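Local atomic coordinates of DNA photolyase (Agrobacterium tumefaciens, PDB entry 4U63), a protein that repairs cyclobutane pyrimidine dimers in ultraviolet-damaged DNA as a class III photolyase, using light, a flavin cofactor and a methenyltetrahydrofolate antenna. Residues Trp299-Leu313 and Ala394-Val406. Sequence-based numbering, arbitrary orientation. Where two conformers were deposited one is given.
Sequences WREFCYHLLFHFPEL and ADPASNAANWQWV. With FAD (flavin-adenine dinucleotide), chain C.
With CG anti to the backbone N (chi1 -175°), Asp395 carries its carboxylate to the phenol of Tyr304; the two side chains come from opposite directions. Tyr304 OH donates to Asp395 OD2 at 2.6 Å, on the syn side, with ring and carboxylate planes 77° apart. The other oxygen, Asp395 OD1, caps the turn that leads into the second helix, taking the N-H groups of Ala397 and Ser398 from opposite faces of its plane. A water joins OD2 to Arg300 NE, while Gln149 O takes the Arg300 guanidinium. Ala397 CB sits 3.6 Å from the centroid of the Tyr304 ring, a CH-pi contact over its face.

The helical segments 299-309 and 398-406 cross almost at right angles, with axes 8.9 Å apart at closest approach. Small residues line the crossing. Cys303 fits as a knob among Ser398, Ala401, Asn402 and Trp405, its SG 3.6 Å from Ala401 CB. Trp405 is the return knob. With CG beside its N (chi1 -73°), its ring slots between Trp299, Phe302, Cys303 and Leu306. Trp299 turns its edge to the Trp405 face in an offset edge-to-face pair, Trp299 CZ3 lying 3.4 Å from Trp405 CH2. At the far end Gln404 NE2 donates to Leu313 O at 2.8 Å and also to Lys316 O, and its OE1 accepts from Trp318 N.

Both helices line the FAD pocket. Asn402 reads the adenine edge through ND2 to N1A and OD1 to N6A. Four donors, the phenol, two backbone N-H groups and a water, fix the buried Asp395 carboxylate. Asp395 N donates to flavin O4 at 3.0 Å, so the contact ties the helix crossing to the cofactor.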
loop_
_atom_site.group_PDB
_atom_site.type_symbol
_atom_site.label_atom_id
_atom_site.label_comp_id
_atom_site.label_asym_id
_atom_site.label_seq_id
_atom_site.Cartn_x
_atom_site.Cartn_y
_atom_site.Cartn_z
ATOM N N TRP A 299 12.122 -1.429 2.968
ATOM C CA TRP A 299 11.767 -1.372 1.529
ATOM C C TRP A 299 10.658 -0.336 1.272
ATOM O O TRP A 299 10.710 0.384 0.289
ATOM C CB TRP A 299 11.378 -2.735 0.947
ATOM C CG TRP A 299 12.562 -3.548 0.518
ATOM C CD1 TRP A 299 13.144 -4.565 1.200
ATOM C CD2 TRP A 299 13.331 -3.386 -0.691
ATOM N NE1 TRP A 299 14.209 -5.066 0.498
ATOM C CE2 TRP A 299 14.353 -4.355 -0.664
ATOM C CE3 TRP A 299 13.246 -2.523 -1.795
ATOM C CZ2 TRP A 299 15.284 -4.493 -1.692
ATOM C CZ3 TRP A 299 14.190 -2.659 -2.820
ATOM C CH2 TRP A 299 15.190 -3.636 -2.757
ATOM N N ARG A 300 9.677 -0.253 2.165
ATOM C CA ARG A 300 8.656 0.809 2.077
ATOM C C ARG A 300 9.312 2.199 2.145
ATOM O O ARG A 300 9.032 3.075 1.315
ATOM C CB ARG A 300 7.576 0.631 3.159
ATOM C CG ARG A 300 6.583 1.785 3.279
ATOM C CD ARG A 300 5.449 1.444 4.241
ATOM N NE ARG A 300 4.559 2.585 4.476
ATOM C CZ ARG A 300 4.761 3.564 5.359
ATOM N NH1 ARG A 300 5.835 3.577 6.161
ATOM N NH2 ARG A 300 3.870 4.544 5.459
ATOM N N GLU A 301 10.208 2.376 3.119
ATOM C CA GLU A 301 10.976 3.623 3.251
ATOM C C GLU A 301 11.705 3.967 1.965
ATOM O O GLU A 301 11.675 5.116 1.497
ATOM C CB GLU A 301 11.996 3.509 4.382
ATOM C CG GLU A 301 11.384 3.302 5.762
ATOM C CD GLU A 301 10.693 4.538 6.294
ATOM O OE1 GLU A 301 11.219 5.675 6.120
ATOM O OE2 GLU A 301 9.617 4.374 6.907
ATOM N N PHE A 302 12.374 2.963 1.399
ATOM C CA PHE A 302 13.174 3.165 0.207
ATOM C C PHE A 302 12.300 3.579 -0.977
ATOM O O PHE A 302 12.685 4.448 -1.759
ATOM C CB PHE A 302 13.963 1.895 -0.106
ATOM C CG PHE A 302 14.965 2.047 -1.209
ATOM C CD1 PHE A 302 15.913 3.072 -1.182
ATOM C CD2 PHE A 302 15.002 1.128 -2.274
ATOM C CE1 PHE A 302 16.850 3.203 -2.207
ATOM C CE2 PHE A 302 15.943 1.253 -3.284
ATOM C CZ PHE A 302 16.869 2.297 -3.253
ATOM N N CYS A 303 11.124 2.961 -1.107
ATOM C CA CYS A 303 10.191 3.344 -2.177
ATOM C C CYS A 303 9.809 4.827 -2.076
ATOM O O CYS A 303 9.765 5.540 -3.095
ATOM C CB CYS A 303 8.949 2.453 -2.162
ATOM S SG CYS A 303 9.281 0.743 -2.652
ATOM N N TYR A 304 9.543 5.294 -0.850
ATOM C CA TYR A 304 9.244 6.712 -0.618
ATOM C C TYR A 304 10.458 7.613 -0.901
ATOM O O TYR A 304 10.299 8.725 -1.398
ATOM C CB TYR A 304 8.677 6.943 0.789
ATOM C CG TYR A 304 7.182 6.740 0.846
ATOM C CD1 TYR A 304 6.316 7.792 0.582
ATOM C CD2 TYR A 304 6.630 5.498 1.142
ATOM C CE1 TYR A 304 4.948 7.619 0.614
ATOM C CE2 TYR A 304 5.258 5.321 1.176
ATOM C CZ TYR A 304 4.427 6.389 0.918
ATOM O OH TYR A 304 3.072 6.250 0.939
ATOM N N HIS A 305 11.657 7.122 -0.586
ATOM C CA HIS A 305 12.896 7.853 -0.905
ATOM C C HIS A 305 13.014 8.090 -2.406
ATOM O O HIS A 305 13.311 9.205 -2.865
ATOM C CB HIS A 305 14.107 7.068 -0.392
ATOM C CG HIS A 305 15.348 7.875 -0.311
ATOM N ND1 HIS A 305 15.591 8.764 0.710
ATOM C CD2 HIS A 305 16.417 7.940 -1.128
ATOM C CE1 HIS A 305 16.755 9.348 0.516
ATOM N NE2 HIS A 305 17.281 8.856 -0.584
ATOM N N LEU A 306 12.790 7.025 -3.169
ATOM C CA LEU A 306 12.861 7.084 -4.625
ATOM C C LEU A 306 11.780 7.993 -5.209
ATOM O O LEU A 306 12.052 8.766 -6.129
ATOM C CB LEU A 306 12.754 5.672 -5.222
ATOM C CG LEU A 306 13.910 4.714 -4.918
ATOM C CD1 LEU A 306 13.646 3.389 -5.592
ATOM C CD2 LEU A 306 15.264 5.257 -5.352
ATOM N N LEU A 307 10.564 7.914 -4.673
ATOM C CA LEU A 307 9.476 8.793 -5.126
ATOM C C LEU A 307 9.786 10.271 -4.861
ATOM O O LEU A 307 9.540 11.135 -5.718
ATOM C CB LEU A 307 8.151 8.407 -4.474
ATOM C CG LEU A 307 6.932 9.219 -4.914
ATOM C CD1 LEU A 307 6.621 9.008 -6.397
ATOM C CD2 LEU A 307 5.733 8.871 -4.059
ATOM N N PHE A 308 10.341 10.563 -3.687
ATOM C CA PHE A 308 10.765 11.930 -3.377
ATOM C C PHE A 308 11.767 12.463 -4.402
ATOM O O PHE A 308 11.664 13.598 -4.859
ATOM C CB PHE A 308 11.395 12.031 -1.996
ATOM C CG PHE A 308 11.986 13.379 -1.728
ATOM C CD1 PHE A 308 11.201 14.406 -1.225
ATOM C CD2 PHE A 308 13.318 13.639 -2.025
ATOM C CE1 PHE A 308 11.735 15.660 -0.999
ATOM C CE2 PHE A 308 13.850 14.891 -1.810
ATOM C CZ PHE A 308 13.058 15.902 -1.293
ATOM N N HIS A 309 12.742 11.624 -4.729
ATOM C CA HIS A 309 13.808 11.990 -5.653
ATOM C C HIS A 309 13.399 11.904 -7.110
ATOM O O HIS A 309 14.061 12.489 -7.948
ATOM C CB HIS A 309 15.072 11.156 -5.359
ATOM C CG HIS A 309 15.832 11.663 -4.175
ATOM N ND1 HIS A 309 16.513 12.854 -4.195
ATOM C CD2 HIS A 309 15.988 11.167 -2.922
ATOM C CE1 HIS A 309 17.078 13.067 -3.024
ATOM N NE2 HIS A 309 16.767 12.061 -2.227
ATOM N N PHE A 310 12.301 11.195 -7.395
ATOM C CA PHE A 310 11.786 11.039 -8.760
ATOM C C PHE A 310 10.259 11.043 -8.727
ATOM O O PHE A 310 9.618 9.990 -8.774
ATOM C CB PHE A 310 12.342 9.763 -9.402
ATOM C CG PHE A 310 12.007 9.623 -10.859
ATOM C CD1 PHE A 310 12.479 10.543 -11.768
ATOM C CD2 PHE A 310 11.242 8.566 -11.321
ATOM C CE1 PHE A 310 12.185 10.434 -13.120
ATOM C CE2 PHE A 310 10.946 8.443 -12.661
ATOM C CZ PHE A 310 11.418 9.381 -13.568
ATOM N N PRO A 311 9.659 12.244 -8.619
ATOM C CA PRO A 311 8.200 12.347 -8.464
ATOM C C PRO A 311 7.375 11.710 -9.581
ATOM O O PRO A 311 6.214 11.360 -9.341
ATOM C CB PRO A 311 7.968 13.858 -8.401
ATOM C CG PRO A 311 9.233 14.379 -7.812
ATOM C CD PRO A 311 10.310 13.555 -8.453
ATOM N N GLU A 312 7.964 11.553 -10.773
ATOM C CA GLU A 312 7.289 10.941 -11.916
ATOM C C GLU A 312 7.425 9.403 -11.936
ATOM O O GLU A 312 7.180 8.769 -12.959
ATOM C CB GLU A 312 7.819 11.572 -13.222
ATOM C CG GLU A 312 7.522 13.063 -13.332
ATOM C CD GLU A 312 8.285 13.753 -14.452
ATOM O OE1 GLU A 312 9.543 13.731 -14.455
ATOM O OE2 GLU A 312 7.627 14.336 -15.335
ATOM N N LEU A 313 7.796 8.806 -10.791
ATOM C CA LEU A 313 7.989 7.346 -10.659
ATOM C C LEU A 313 6.825 6.494 -11.183
ATOM O O LEU A 313 7.042 5.401 -11.714
ATOM C CB LEU A 313 8.274 6.982 -9.194
ATOM C CG LEU A 313 8.777 5.583 -8.867
ATOM C CD1 LEU A 313 10.158 5.337 -9.457
ATOM C CD2 LEU A 313 8.795 5.379 -7.355
ATOM N N ALA A 394 -2.741 -0.184 -2.022
ATOM C CA ALA A 394 -2.178 0.640 -3.085
ATOM C C ALA A 394 -1.466 1.851 -2.504
ATOM O O ALA A 394 -2.060 2.636 -1.752
ATOM C CB ALA A 394 -3.251 1.075 -4.064
ATOM N N ASP A 395 -0.196 2.003 -2.875
ATOM C CA ASP A 395 0.648 3.058 -2.337
ATOM C C ASP A 395 1.362 3.765 -3.492
ATOM O O ASP A 395 1.918 3.100 -4.371
ATOM C CB ASP A 395 1.631 2.459 -1.330
ATOM C CG ASP A 395 2.453 3.500 -0.650
ATOM O OD1 ASP A 395 3.447 3.947 -1.271
ATOM O OD2 ASP A 395 2.088 3.889 0.493
ATOM N N PRO A 396 1.347 5.112 -3.505
ATOM C CA PRO A 396 1.918 5.840 -4.655
ATOM C C PRO A 396 3.436 5.666 -4.826
ATOM O O PRO A 396 3.957 5.870 -5.916
ATOM C CB PRO A 396 1.570 7.300 -4.348
ATOM C CG PRO A 396 1.456 7.349 -2.866
ATOM C CD PRO A 396 0.863 6.043 -2.464
ATOM N N ALA A 397 4.134 5.295 -3.758
ATOM C CA ALA A 397 5.559 5.031 -3.834
ATOM C C ALA A 397 5.825 3.555 -4.103
ATOM O O ALA A 397 6.551 3.210 -5.027
ATOM C CB ALA A 397 6.224 5.456 -2.555
ATOM N N SER A 398 5.230 2.672 -3.302
ATOM C CA SER A 398 5.583 1.251 -3.396
ATOM C C SER A 398 5.093 0.565 -4.657
ATOM O O SER A 398 5.790 -0.273 -5.211
ATOM C CB SER A 398 5.099 0.492 -2.172
ATOM O OG SER A 398 5.642 1.046 -0.999
ATOM N N ASN A 399 3.900 0.924 -5.117
ATOM C CA ASN A 399 3.371 0.336 -6.338
ATOM C C ASN A 399 4.256 0.721 -7.537
ATOM O O ASN A 399 4.803 -0.147 -8.225
ATOM C CB ASN A 399 1.921 0.775 -6.542
ATOM C CG ASN A 399 1.174 -0.077 -7.548
ATOM O OD1 ASN A 399 1.436 -1.270 -7.698
ATOM N ND2 ASN A 399 0.223 0.539 -8.241
ATOM N N ALA A 400 4.429 2.020 -7.746
ATOM C CA ALA A 400 5.271 2.527 -8.835
ATOM C C ALA A 400 6.694 1.975 -8.799
ATOM O O ALA A 400 7.214 1.509 -9.808
ATOM C CB ALA A 400 5.318 4.052 -8.808
ATOM N N ALA A 401 7.315 2.029 -7.621
ATOM C CA ALA A 401 8.706 1.571 -7.483
ATOM C C ALA A 401 8.850 0.106 -7.861
ATOM O O ALA A 401 9.750 -0.272 -8.598
ATOM C CB ALA A 401 9.207 1.789 -6.072
ATOM N N ASN A 402 7.962 -0.735 -7.330
ATOM C CA ASN A 402 8.053 -2.167 -7.605
ATOM C C ASN A 402 7.796 -2.512 -9.068
ATOM O O ASN A 402 8.495 -3.336 -9.631
ATOM C CB ASN A 402 7.154 -2.970 -6.654
ATOM C CG ASN A 402 7.776 -3.132 -5.276
ATOM O OD1 ASN A 402 8.623 -4.002 -5.081
ATOM N ND2 ASN A 402 7.376 -2.301 -4.329
ATOM N N TRP A 403 6.811 -1.870 -9.684
ATOM C CA TRP A 403 6.595 -2.043 -11.129
ATOM C C TRP A 403 7.840 -1.663 -11.944
ATOM O O TRP A 403 8.236 -2.397 -12.859
ATOM C CB TRP A 403 5.367 -1.263 -11.604
ATOM C CG TRP A 403 4.085 -2.000 -11.327
ATOM C CD1 TRP A 403 3.247 -1.824 -10.274
ATOM C CD2 TRP A 403 3.529 -3.045 -12.122
ATOM N NE1 TRP A 403 2.183 -2.705 -10.358
ATOM C CE2 TRP A 403 2.341 -3.471 -11.484
ATOM C CE3 TRP A 403 3.929 -3.677 -13.313
ATOM C CZ2 TRP A 403 1.542 -4.479 -12.006
ATOM C CZ3 TRP A 403 3.144 -4.679 -13.831
ATOM C CH2 TRP A 403 1.957 -5.079 -13.173
ATOM N N GLN A 404 8.472 -0.541 -11.603
ATOM C CA GLN A 404 9.691 -0.124 -12.313
ATOM C C GLN A 404 10.844 -1.127 -12.159
ATOM O O GLN A 404 11.567 -1.386 -13.124
ATOM C CB GLN A 404 10.129 1.284 -11.904
ATOM C CG GLN A 404 9.164 2.362 -12.390
ATOM C CD GLN A 404 9.815 3.430 -13.273
ATOM O OE1 GLN A 404 10.721 3.149 -14.048
ATOM N NE2 GLN A 404 9.328 4.646 -13.167
ATOM N N TRP A 405 11.005 -1.701 -10.967
ATOM C CA TRP A 405 12.052 -2.723 -10.758
ATOM C C TRP A 405 11.785 -3.963 -11.603
ATOM O O TRP A 405 12.693 -4.486 -12.239
ATOM C CB TRP A 405 12.190 -3.109 -9.282
ATOM C CG TRP A 405 12.836 -2.056 -8.434
ATOM C CD1 TRP A 405 13.920 -1.269 -8.761
ATOM C CD2 TRP A 405 12.462 -1.679 -7.110
ATOM N NE1 TRP A 405 14.224 -0.428 -7.720
ATOM C CE2 TRP A 405 13.352 -0.657 -6.695
ATOM C CE3 TRP A 405 11.467 -2.105 -6.223
ATOM C CZ2 TRP A 405 13.257 -0.053 -5.444
ATOM C CZ3 TRP A 405 11.378 -1.498 -4.987
ATOM C CH2 TRP A 405 12.270 -0.488 -4.605
ATOM N N VAL A 406 10.532 -4.423 -11.629
ATOM C CA VAL A 406 10.188 -5.580 -12.461
ATOM C C VAL A 406 10.430 -5.266 -13.953
ATOM O O VAL A 406 10.883 -6.129 -14.710
ATOM C CB VAL A 406 8.743 -6.064 -12.224
ATOM C CG1 VAL A 406 8.424 -7.248 -13.135
ATOM C CG2 VAL A 406 8.558 -6.487 -10.774
HETATM P PA FAD C . 5.285 -8.210 4.989
HETATM O O1A FAD C . 6.142 -9.258 4.356
HETATM O O2A FAD C . 4.641 -8.504 6.302
HETATM O O5B FAD C . 6.173 -6.874 5.042
HETATM C C5B FAD C . 5.948 -5.846 6.015
HETATM C C4B FAD C . 5.756 -4.484 5.364
HETATM O O4B FAD C . 6.906 -4.102 4.611
HETATM C C3B FAD C . 4.606 -4.439 4.385
HETATM O O3B FAD C . 3.336 -4.309 5.046
HETATM C C2B FAD C . 4.979 -3.251 3.525
HETATM O O2B FAD C . 4.608 -2.016 4.141
HETATM C C1B FAD C . 6.484 -3.341 3.468
HETATM N N9A FAD C . 7.002 -4.031 2.266
HETATM C C8A FAD C . 7.268 -5.345 2.160
HETATM N N7A FAD C . 7.761 -5.647 0.941
HETATM C C5A FAD C . 7.838 -4.494 0.242
HETATM C C6A FAD C . 8.264 -4.123 -1.110
HETATM N N6A FAD C . 8.725 -5.064 -1.958
HETATM N N1A FAD C . 8.169 -2.818 -1.452
HETATM C C2A FAD C . 7.696 -1.882 -0.597
HETATM N N3A FAD C . 7.291 -2.166 0.658
HETATM C C4A FAD C . 7.337 -3.433 1.116
HETATM N N1 FAD C . 3.313 -2.686 -1.319
HETATM C C2 FAD C . 2.460 -1.746 -0.855
HETATM O O2 FAD C . 2.487 -1.505 0.373
HETATM N N3 FAD C . 1.610 -1.080 -1.676
HETATM C C4 FAD C . 1.565 -1.315 -3.012
HETATM O O4 FAD C . 0.786 -0.683 -3.772
HETATM C C4X FAD C . 2.463 -2.339 -3.584
HETATM N N5 FAD C . 2.476 -2.667 -4.909
HETATM C C5X FAD C . 3.345 -3.604 -5.391
HETATM C C6 FAD C . 3.381 -3.919 -6.743
HETATM C C7 FAD C . 4.257 -4.886 -7.245
HETATM C C7M FAD C . 4.280 -5.216 -8.720
HETATM C C8 FAD C . 5.166 -5.601 -6.323
HETATM C C8M FAD C . 6.140 -6.653 -6.809
HETATM C C9 FAD C . 5.135 -5.297 -4.988
HETATM C C9A FAD C . 4.271 -4.330 -4.466
HETATM N N10 FAD C . 4.241 -4.025 -3.073
HETATM C C10 FAD C . 3.356 -3.032 -2.620
HETATM C "C1'" FAD C . 5.164 -4.645 -2.114
HETATM C "C2'" FAD C . 4.763 -5.906 -1.380
HETATM O "O2'" FAD C . 4.368 -6.902 -2.331
HETATM C "C3'" FAD C . 3.674 -5.653 -0.356
HETATM O "O3'" FAD C . 4.055 -4.615 0.544
HETATM C "C4'" FAD C . 3.416 -6.943 0.422
HETATM O "O4'" FAD C . 2.827 -7.903 -0.451
HETATM C "C5'" FAD C . 2.489 -6.655 1.585
HETATM O "O5'" FAD C . 2.205 -7.836 2.349
HETATM P P FAD C . 2.584 -7.852 3.910
HETATM O O1P FAD C . 2.116 -9.145 4.482
HETATM O O2P FAD C . 2.066 -6.614 4.587
HETATM O O3P FAD C . 4.189 -7.799 3.864
HETATM O O HOH W 1 2.464 2.294 2.787
#